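Local atomic coordinates of 3-oxoacyl-[acyl-carrier-protein] synthase 3 (Micrococcus luteus NCTC 2665, PDB entry 4EWP), a protein that probably catalyses the condensation of acetyl-CoA with malonyl-ACP, the first elongation step that initiates bacterial fatty acid synthesis, as a homodimer. Residues Glu42-Arg47 and Val51-Ala56; Leu269-Pro274 and His317-Glu322; Ser223-Thr226 and Met231-Pro234. All blocks are in the same frame, centred on the assembly; numbering follows the deposited sequence.

Contact 1 of 3, residues Glu42-Arg47 and Val51-Ala56; sequences EWIRQR and VTRQRA
Arg45 leaves helix 41-48 with CG trans to the main-chain nitrogen (chi1 -157°) and then bends at chi3 (-64°), which lays its guanidinium over Val51. The meeting is face-on: Val51 CG2 sits 3.7 Å from the guanidinium plane, toward its rim, with Arg45 NH2 its closest atom at 3.8 Å. The aliphatic part of the arginine runs past the same methyl at slightly greater range, and Val51 CG1 is 4.1 Å from Arg45 NH1, which also has a long, weak ion pair with Asp41.

A second arginine approaches from the strand. Arg53 bends at chi2 and chi3, which carries its NH1 to 4.1 Å from Ile44 CG2. Here the methyl lies at the edge of the guanidinium, near its plane, and the two side chains cross at about a right angle. The group is held from elsewhere: NH2 bonds to Val28 O, and NH1 to Phe166 O and Asn30 OD1. The side chain of Arg53 lies about 7 Å from that of Asn306, a predicted active-site residue.

The contact packs helix 41-48 against the small antiparallel 27-29/52-54 pair of this thiolase-fold enzyme. Arg45 presents a face and Arg53 an edge to a methyl, so the direct contact is van der Waals, with no polar bond crossing it, while the buried charge of Arg53 is met by neighbouring oxygens that fix its orientation.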
loop_
_atom_site.group_PDB
_atom_site.type_symbol
_atom_site.label_atom_id
_atom_site.label_comp_id
_atom_site.label_asym_id
_atom_site.label_seq_id
_atom_site.Cartn_x
_atom_site.Cartn_y
_atom_site.Cartn_z
ATOM N N GLU A 42 4.664 8.500 -36.398
ATOM C CA GLU A 42 6.106 8.723 -36.465
ATOM C C GLU A 42 6.627 9.617 -35.335
ATOM O O GLU A 42 7.759 9.458 -34.879
ATOM C CB GLU A 42 6.502 9.287 -37.838
ATOM C CG GLU A 42 6.350 8.283 -38.983
ATOM C CD GLU A 42 6.730 8.855 -40.348
ATOM O OE1 GLU A 42 6.615 10.087 -40.551
ATOM O OE2 GLU A 42 7.144 8.066 -41.228
ATOM N N TRP A 43 5.808 10.561 -34.891
ATOM C CA TRP A 43 6.214 11.422 -33.792
ATOM C C TRP A 43 6.292 10.573 -32.525
ATOM O O TRP A 43 7.343 10.490 -31.886
ATOM C CB TRP A 43 5.240 12.591 -33.626
ATOM C CG TRP A 43 5.634 13.590 -32.567
ATOM C CD1 TRP A 43 6.517 14.631 -32.696
ATOM C CD2 TRP A 43 5.138 13.653 -31.229
ATOM N NE1 TRP A 43 6.602 15.331 -31.515
ATOM C CE2 TRP A 43 5.764 14.751 -30.597
ATOM C CE3 TRP A 43 4.228 12.884 -30.497
ATOM C CZ2 TRP A 43 5.509 15.096 -29.268
ATOM C CZ3 TRP A 43 3.975 13.226 -29.176
ATOM C CH2 TRP A 43 4.615 14.322 -28.576
ATOM N N ILE A 44 5.189 9.917 -32.185
ATOM C CA ILE A 44 5.171 9.036 -31.023
ATOM C C ILE A 44 6.344 8.065 -31.053
ATOM O O ILE A 44 7.059 7.911 -30.062
ATOM C CB ILE A 44 3.861 8.250 -30.923
ATOM C CG1 ILE A 44 2.674 9.214 -30.869
ATOM C CG2 ILE A 44 3.874 7.336 -29.701
ATOM C CD1 ILE A 44 1.384 8.553 -30.452
ATOM N N ARG A 45 6.558 7.420 -32.193
ATOM C CA ARG A 45 7.620 6.423 -32.278
ATOM C C ARG A 45 8.969 7.074 -31.997
ATOM O O ARG A 45 9.834 6.489 -31.347
ATOM C CB ARG A 45 7.612 5.735 -33.645
ATOM C CG ARG A 45 8.259 4.373 -33.630
ATOM C CD ARG A 45 8.237 3.741 -34.995
ATOM N NE ARG A 45 6.884 3.467 -35.473
ATOM C CZ ARG A 45 6.544 2.351 -36.114
ATOM N NH1 ARG A 45 5.294 2.168 -36.529
ATOM N NH2 ARG A 45 7.464 1.416 -36.337
ATOM N N GLN A 46 9.119 8.310 -32.458
ATOM C CA GLN A 46 10.361 9.059 -32.313
ATOM C C GLN A 46 10.578 9.605 -30.891
ATOM O O GLN A 46 11.678 9.515 -30.345
ATOM C CB GLN A 46 10.399 10.190 -33.355
ATOM C CG GLN A 46 11.514 11.209 -33.180
ATOM C CD GLN A 46 11.478 12.304 -34.243
ATOM O OE1 GLN A 46 11.493 13.496 -33.923
ATOM N NE2 GLN A 46 11.436 11.901 -35.513
ATOM N N ARG A 47 9.534 10.162 -30.290
ATOM C CA ARG A 47 9.646 10.714 -28.936
ATOM C C ARG A 47 9.756 9.654 -27.827
ATOM O O ARG A 47 10.364 9.901 -26.778
ATOM C CB ARG A 47 8.458 11.634 -28.642
ATOM C CG ARG A 47 8.357 12.827 -29.581
ATOM C CD ARG A 47 9.348 13.922 -29.204
ATOM N NE ARG A 47 8.689 15.054 -28.550
ATOM C CZ ARG A 47 8.531 15.187 -27.234
ATOM N NH1 ARG A 47 8.988 14.257 -26.403
ATOM N NH2 ARG A 47 7.915 16.257 -26.746
ATOM N N VAL A 51 5.636 1.558 -30.270
ATOM C CA VAL A 51 4.930 1.188 -31.497
ATOM C C VAL A 51 3.523 0.739 -31.143
ATOM O O VAL A 51 2.540 1.211 -31.712
ATOM C CB VAL A 51 5.638 0.041 -32.240
ATOM C CG1 VAL A 51 4.800 -0.439 -33.419
ATOM C CG2 VAL A 51 7.004 0.478 -32.691
ATOM N N THR A 52 3.440 -0.189 -30.199
ATOM C CA THR A 52 2.161 -0.630 -29.675
ATOM C C THR A 52 2.219 -0.606 -28.152
ATOM O O THR A 52 3.309 -0.664 -27.555
ATOM C CB THR A 52 1.813 -2.066 -30.145
ATOM O OG1 THR A 52 2.748 -3.000 -29.582
ATOM C CG2 THR A 52 1.866 -2.172 -31.666
ATOM N N ARG A 53 1.048 -0.517 -27.526
ATOM C CA ARG A 53 0.943 -0.721 -26.089
ATOM C C ARG A 53 -0.164 -1.729 -25.762
ATOM O O ARG A 53 -1.184 -1.812 -26.459
ATOM C CB ARG A 53 0.733 0.604 -25.341
ATOM C CG ARG A 53 -0.669 1.211 -25.455
ATOM C CD ARG A 53 -0.866 1.932 -26.771
ATOM N NE ARG A 53 0.026 3.085 -26.919
ATOM C CZ ARG A 53 0.615 3.438 -28.061
ATOM N NH1 ARG A 53 1.400 4.509 -28.103
ATOM N NH2 ARG A 53 0.410 2.731 -29.171
ATOM N N GLN A 54 0.071 -2.512 -24.716
ATOM C CA GLN A 54 -0.918 -3.444 -24.199
ATOM C C GLN A 54 -2.112 -2.676 -23.660
ATOM O O GLN A 54 -1.958 -1.772 -22.842
ATOM C CB GLN A 54 -0.291 -4.299 -23.093
ATOM C CG GLN A 54 0.749 -5.250 -23.644
ATOM C CD GLN A 54 1.727 -5.771 -22.618
ATOM O OE1 GLN A 54 2.710 -6.426 -22.976
ATOM N NE2 GLN A 54 1.472 -5.494 -21.340
ATOM N N ARG A 55 -3.303 -3.017 -24.136
ATOM C CA ARG A 55 -4.519 -2.417 -23.611
ATOM C C ARG A 55 -5.496 -3.515 -23.181
ATOM O O ARG A 55 -5.919 -4.345 -23.982
ATOM C CB ARG A 55 -5.142 -1.445 -24.624
ATOM C CG ARG A 55 -4.376 -0.116 -24.751
ATOM C CD ARG A 55 -4.279 0.578 -23.384
ATOM N NE ARG A 55 -3.500 1.814 -23.394
ATOM C CZ ARG A 55 -3.938 2.987 -23.866
ATOM N NH1 ARG A 55 -5.153 3.097 -24.395
ATOM N NH2 ARG A 55 -3.150 4.061 -23.818
ATOM N N ALA A 56 -5.823 -3.517 -21.893
ATOM C CA ALA A 56 -6.669 -4.547 -21.306
ATOM C C ALA A 56 -8.129 -4.310 -21.616
ATOM O O ALA A 56 -8.565 -3.167 -21.738
ATOM C CB ALA A 56 -6.459 -4.597 -19.783
#

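Contact 2 of 3, residues Leu269-Pro274 and His317-Glu322; sequences LAAFIP and HRLLEE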
loop_
_atom_site.group_PDB
_atom_site.type_symbol
_atom_site.label_atom_id
_atom_site.label_comp_id
_atom_site.label_asym_id
_atom_site.label_seq_id
_atom_site.Cartn_x
_atom_site.Cartn_y
_atom_site.Cartn_z
ATOM N N LEU A 269 27.354 -7.196 -14.826
ATOM C CA LEU A 269 25.928 -7.312 -15.159
ATOM C C LEU A 269 25.692 -8.168 -16.402
ATOM O O LEU A 269 26.430 -8.067 -17.377
ATOM C CB LEU A 269 25.298 -5.928 -15.372
ATOM C CG LEU A 269 25.229 -4.986 -14.164
ATOM C CD1 LEU A 269 24.661 -3.612 -14.537
ATOM C CD2 LEU A 269 24.395 -5.625 -13.053
ATOM N N ALA A 270 24.663 -9.010 -16.368
ATOM C CA ALA A 270 24.200 -9.683 -17.573
ATOM C C ALA A 270 23.089 -8.867 -18.218
ATOM O O ALA A 270 22.823 -8.996 -19.409
ATOM C CB ALA A 270 23.702 -11.071 -17.259
ATOM N N ALA A 271 22.436 -8.023 -17.430
ATOM C CA ALA A 271 21.316 -7.254 -17.955
ATOM C C ALA A 271 21.064 -5.979 -17.168
ATOM O O ALA A 271 21.396 -5.878 -15.987
ATOM C CB ALA A 271 20.043 -8.108 -17.993
ATOM N N PHE A 272 20.464 -5.009 -17.850
ATOM C CA PHE A 272 20.044 -3.758 -17.245
ATOM C C PHE A 272 18.556 -3.623 -17.518
ATOM O O PHE A 272 18.133 -3.558 -18.670
ATOM C CB PHE A 272 20.819 -2.578 -17.846
ATOM C CG PHE A 272 20.294 -1.234 -17.433
ATOM C CD1 PHE A 272 19.989 -0.973 -16.105
ATOM C CD2 PHE A 272 20.104 -0.229 -18.376
ATOM C CE1 PHE A 272 19.494 0.278 -15.717
ATOM C CE2 PHE A 272 19.617 1.014 -18.008
ATOM C CZ PHE A 272 19.312 1.271 -16.667
ATOM N N ILE A 273 17.755 -3.616 -16.456
ATOM C CA ILE A 273 16.316 -3.603 -16.633
ATOM C C ILE A 273 15.700 -2.402 -15.950
ATOM O O ILE A 273 15.171 -2.514 -14.843
ATOM C CB ILE A 273 15.664 -4.885 -16.100
ATOM C CG1 ILE A 273 16.473 -6.113 -16.543
ATOM C CG2 ILE A 273 14.226 -4.972 -16.602
ATOM C CD1 ILE A 273 16.061 -7.401 -15.873
ATOM N N PRO A 274 15.770 -1.237 -16.602
ATOM C CA PRO A 274 15.104 -0.105 -15.958
ATOM C C PRO A 274 13.603 -0.182 -16.206
ATOM O O PRO A 274 13.142 -0.779 -17.186
ATOM C CB PRO A 274 15.708 1.113 -16.678
ATOM C CG PRO A 274 16.043 0.586 -18.054
ATOM C CD PRO A 274 16.460 -0.856 -17.849
ATOM N N HIS A 317 10.897 -10.898 -17.728
ATOM C CA HIS A 317 10.289 -12.091 -18.295
ATOM C C HIS A 317 10.623 -12.222 -19.780
ATOM O O HIS A 317 10.975 -13.307 -20.256
ATOM C CB HIS A 317 8.780 -12.060 -18.077
ATOM C CG HIS A 317 8.061 -13.285 -18.556
ATOM N ND1 HIS A 317 7.690 -13.466 -19.873
ATOM C CD2 HIS A 317 7.594 -14.367 -17.881
ATOM C CE1 HIS A 317 7.054 -14.619 -19.995
ATOM N NE2 HIS A 317 6.972 -15.180 -18.798
ATOM N N ARG A 318 10.523 -11.121 -20.514
ATOM C CA ARG A 318 10.838 -11.150 -21.931
ATOM C C ARG A 318 12.327 -11.379 -22.168
ATOM O O ARG A 318 12.705 -12.083 -23.093
ATOM C CB ARG A 318 10.386 -9.870 -22.629
ATOM C CG ARG A 318 10.725 -9.841 -24.119
ATOM C CD ARG A 318 10.174 -8.594 -24.775
ATOM N NE ARG A 318 10.452 -8.558 -26.210
ATOM C CZ ARG A 318 10.022 -7.605 -27.032
ATOM N NH1 ARG A 318 9.285 -6.609 -26.566
ATOM N NH2 ARG A 318 10.332 -7.649 -28.322
ATOM N N LEU A 319 13.170 -10.787 -21.330
ATOM C CA LEU A 319 14.609 -10.973 -21.461
ATOM C C LEU A 319 14.978 -12.448 -21.369
ATOM O O LEU A 319 15.812 -12.944 -22.135
ATOM C CB LEU A 319 15.338 -10.189 -20.372
ATOM C CG LEU A 319 16.398 -9.222 -20.880
ATOM C CD1 LEU A 319 15.866 -8.475 -22.093
ATOM C CD2 LEU A 319 16.826 -8.252 -19.793
ATOM N N LEU A 320 14.355 -13.150 -20.423
ATOM C CA LEU A 320 14.693 -14.548 -20.162
ATOM C C LEU A 320 14.170 -15.482 -21.241
ATOM O O LEU A 320 14.822 -16.469 -21.580
ATOM C CB LEU A 320 14.186 -14.979 -18.793
ATOM C CG LEU A 320 15.013 -14.334 -17.682
ATOM C CD1 LEU A 320 14.293 -14.346 -16.335
ATOM C CD2 LEU A 320 16.404 -14.972 -17.606
ATOM N N GLU A 321 12.997 -15.184 -21.784
ATOM C CA GLU A 321 12.514 -15.982 -22.891
ATOM C C GLU A 321 13.447 -15.835 -24.087
ATOM O O GLU A 321 13.862 -16.829 -24.675
ATOM C CB GLU A 321 11.082 -15.614 -23.258
ATOM C CG GLU A 321 10.046 -16.419 -22.499
ATOM C CD GLU A 321 8.696 -16.390 -23.178
ATOM O OE1 GLU A 321 8.566 -15.679 -24.201
ATOM O OE2 GLU A 321 7.769 -17.077 -22.690
ATOM N N GLU A 322 13.803 -14.597 -24.424
ATOM C CA GLU A 322 14.629 -14.340 -25.599
ATOM C C GLU A 322 16.099 -14.771 -25.423
ATOM O O GLU A 322 16.769 -15.107 -26.404
ATOM C CB GLU A 322 14.520 -12.872 -26.018
ATOM C CG GLU A 322 13.175 -12.529 -26.650
ATOM C CD GLU A 322 12.970 -11.033 -26.872
ATOM O OE1 GLU A 322 13.905 -10.238 -26.619
ATOM O OE2 GLU A 322 11.861 -10.652 -27.300
#
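Ala271, Ile273 and Leu319 meet through alkyl groups alone, with the flat groups of the two segments set to the flanks. The Phe272 ring carries Pro274 CD 3.5 Å above one face, over its centre, and makes an edge-to-face stack with Phe285; its CB points away from helix 311-322. On the helix, the Arg318 guanidinium has Glu322 CD at its edge, in its plane. Arg318 NE bonds to Glu322 OE2 at 2.7 Å, nearly straight (176°), although the oxygen is met from above the carboxylate plane, 38° out of it. This salt bridge spans one helical turn, and Arg318 NH1 makes further salt bridges with Asp300 and Asp303, so the cation is shared among three acids.

Between strand and helix, the work falls to one methyl. Leu319 CD2 lies 3.7 Å from Ala271 CB and 3.9 Å from Ile273 CG1, and Ile273 and Leu319 approach tip to tip. A roughly eclipsed chi1 of -125° directs this CD2 to the strand. The CB atoms of Ala271 and Ile273, alternate residues of the strand, both point at the helix. These elements belong to the C-terminal half of the thiolase fold: strand 269-274 lies within a five-stranded mixed sheet, beside 330-337 and 296-297, and helix 311-322 packs on it as part of the central helical layer. The helix also reaches the other sheet, where His317 and Leu320 touch strand 13-22. His317 NE2 also bonds to Glu72 of helix 62-76. Ile273, two residues before His275, a predicted active-site residue, also touches Ile312, Ala315 and Met316 of helix 311-322.

Contact 3 of 3, residues Ser223-Thr226 and Met231-Pro234; sequences SAIT and MLWP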
loop_
_atom_site.group_PDB
_atom_site.type_symbol
_atom_site.label_atom_id
_atom_site.label_comp_id
_atom_site.label_asym_id
_atom_site.label_seq_id
_atom_site.Cartn_x
_atom_site.Cartn_y
_atom_site.Cartn_z
ATOM N N SER A 223 -25.579 20.911 -13.914
ATOM C CA SER A 223 -24.609 21.745 -14.609
ATOM C C SER A 223 -23.261 21.361 -14.006
ATOM O O SER A 223 -23.168 20.365 -13.281
ATOM C CB SER A 223 -24.910 23.238 -14.421
ATOM O OG SER A 223 -24.663 23.665 -13.094
ATOM N N ALA A 224 -22.212 22.122 -14.293
ATOM C CA ALA A 224 -20.897 21.795 -13.732
ATOM C C ALA A 224 -20.406 20.414 -14.174
ATOM O O ALA A 224 -19.198 20.168 -14.227
ATOM C CB ALA A 224 -20.932 21.879 -12.199
ATOM N N ILE A 225 -21.346 19.520 -14.474
ATOM C CA ILE A 225 -21.031 18.204 -15.019
ATOM C C ILE A 225 -21.348 18.169 -16.509
ATOM O O ILE A 225 -20.473 17.884 -17.330
ATOM C CB ILE A 225 -21.809 17.077 -14.307
ATOM C CG1 ILE A 225 -21.265 16.873 -12.889
ATOM C CG2 ILE A 225 -21.719 15.776 -15.101
ATOM C CD1 ILE A 225 -22.023 15.854 -12.066
ATOM N N THR A 226 -22.599 18.463 -16.853
ATOM C CA THR A 226 -23.002 18.490 -18.251
ATOM C C THR A 226 -22.241 19.570 -19.010
ATOM O O THR A 226 -21.977 19.426 -20.203
ATOM C CB THR A 226 -24.514 18.725 -18.413
ATOM O OG1 THR A 226 -24.913 19.859 -17.631
ATOM C CG2 THR A 226 -25.287 17.502 -17.971
ATOM N N MET A 231 -12.481 16.331 -18.424
ATOM C CA MET A 231 -12.983 15.190 -17.676
ATOM C C MET A 231 -13.069 15.553 -16.199
ATOM O O MET A 231 -12.207 16.259 -15.679
ATOM C CB MET A 231 -12.066 13.975 -17.856
ATOM C CG MET A 231 -11.889 13.507 -19.301
ATOM S SD MET A 231 -10.834 12.037 -19.483
ATOM C CE MET A 231 -11.757 10.839 -18.528
ATOM N N LEU A 232 -14.111 15.082 -15.525
ATOM C CA LEU A 232 -14.170 15.175 -14.070
ATOM C C LEU A 232 -13.511 13.950 -13.432
ATOM O O LEU A 232 -12.903 14.045 -12.367
ATOM C CB LEU A 232 -15.615 15.322 -13.588
ATOM C CG LEU A 232 -16.182 16.747 -13.449
ATOM C CD1 LEU A 232 -15.339 17.776 -14.192
ATOM C CD2 LEU A 232 -17.629 16.804 -13.916
ATOM N N TRP A 233 -13.635 12.796 -14.080
ATOM C CA TRP A 233 -12.910 11.610 -13.642
ATOM C C TRP A 233 -11.419 11.954 -13.631
ATOM O O TRP A 233 -10.874 12.380 -14.641
ATOM C CB TRP A 233 -13.190 10.441 -14.583
ATOM C CG TRP A 233 -12.385 9.201 -14.286
ATOM C CD1 TRP A 233 -11.376 8.670 -15.047
ATOM C CD2 TRP A 233 -12.520 8.339 -13.147
ATOM N NE1 TRP A 233 -10.886 7.526 -14.454
ATOM C CE2 TRP A 233 -11.569 7.305 -13.287
ATOM C CE3 TRP A 233 -13.360 8.335 -12.030
ATOM C CZ2 TRP A 233 -11.435 6.281 -12.349
ATOM C CZ3 TRP A 233 -13.220 7.317 -11.097
ATOM C CH2 TRP A 233 -12.264 6.307 -11.264
ATOM N N PRO A 234 -10.759 11.810 -12.476
ATOM C CA PRO A 234 -9.343 12.186 -12.408
ATOM C C PRO A 234 -8.504 11.303 -13.320
ATOM O O PRO A 234 -8.727 10.089 -13.392
ATOM C CB PRO A 234 -8.968 11.904 -10.946
ATOM C CG PRO A 234 -10.252 11.887 -10.208
ATOM C CD PRO A 234 -11.272 11.344 -11.178
#
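Leu232 is the centre of this contact, its CB pointing toward 223-226 and its CD2 methyl touching two successive residues there. That methyl is 3.8 Å from Ile225 CG1, where the two side chains cross at about a right angle, and 3.7 Å from the carbonyl oxygen of Ala224. The second approach is plain van der Waals contact of a methyl with a backbone oxygen; Ala224 takes part through its main chain, its CB lying 6.3 Å from Leu232 CD2.

Both segments lie in the long irregular connection between helix 206-219 and strand 236-238, and four residues separate them, so the contact folds this connection back on itself over a short span at the dimer interface. Ile225 also rests on Ala216 of that helix. The second subunit adds to the packing: Val213 of the second subunit packs on Leu232, and Glu214 of the same neighbouring chain accepts a hydrogen bond from Trp233 N and a weak one from Leu232 N. Leu232 O is bound by His204 within its own chain, and Trp233 NE1 bonds to Asp155 O.

Overall arrangement
Along the chain the order is contact 1, contact 3, contact 2, each closing before the next opens. No two touch. The centres of contacts 1 and 2 are 21 Å apart, those of 1 and 3 28 Å, and those of 2 and 3 43 Å, on opposite sides of the chain's centre. Contact 2 is the buried one, joining a strand of the C-terminal sheet to helix 311-322. Contact 1 ties helix 41-48 to the short 27-29/52-54 sheet, and contact 3 sits farthest out, in a loop reaching the second subunit. Arg53 and Ile273 have side chains about 7 and 8 Å from those of Asn306 and His275, predicted active-site residues; contact 3 belongs to the dimer surface.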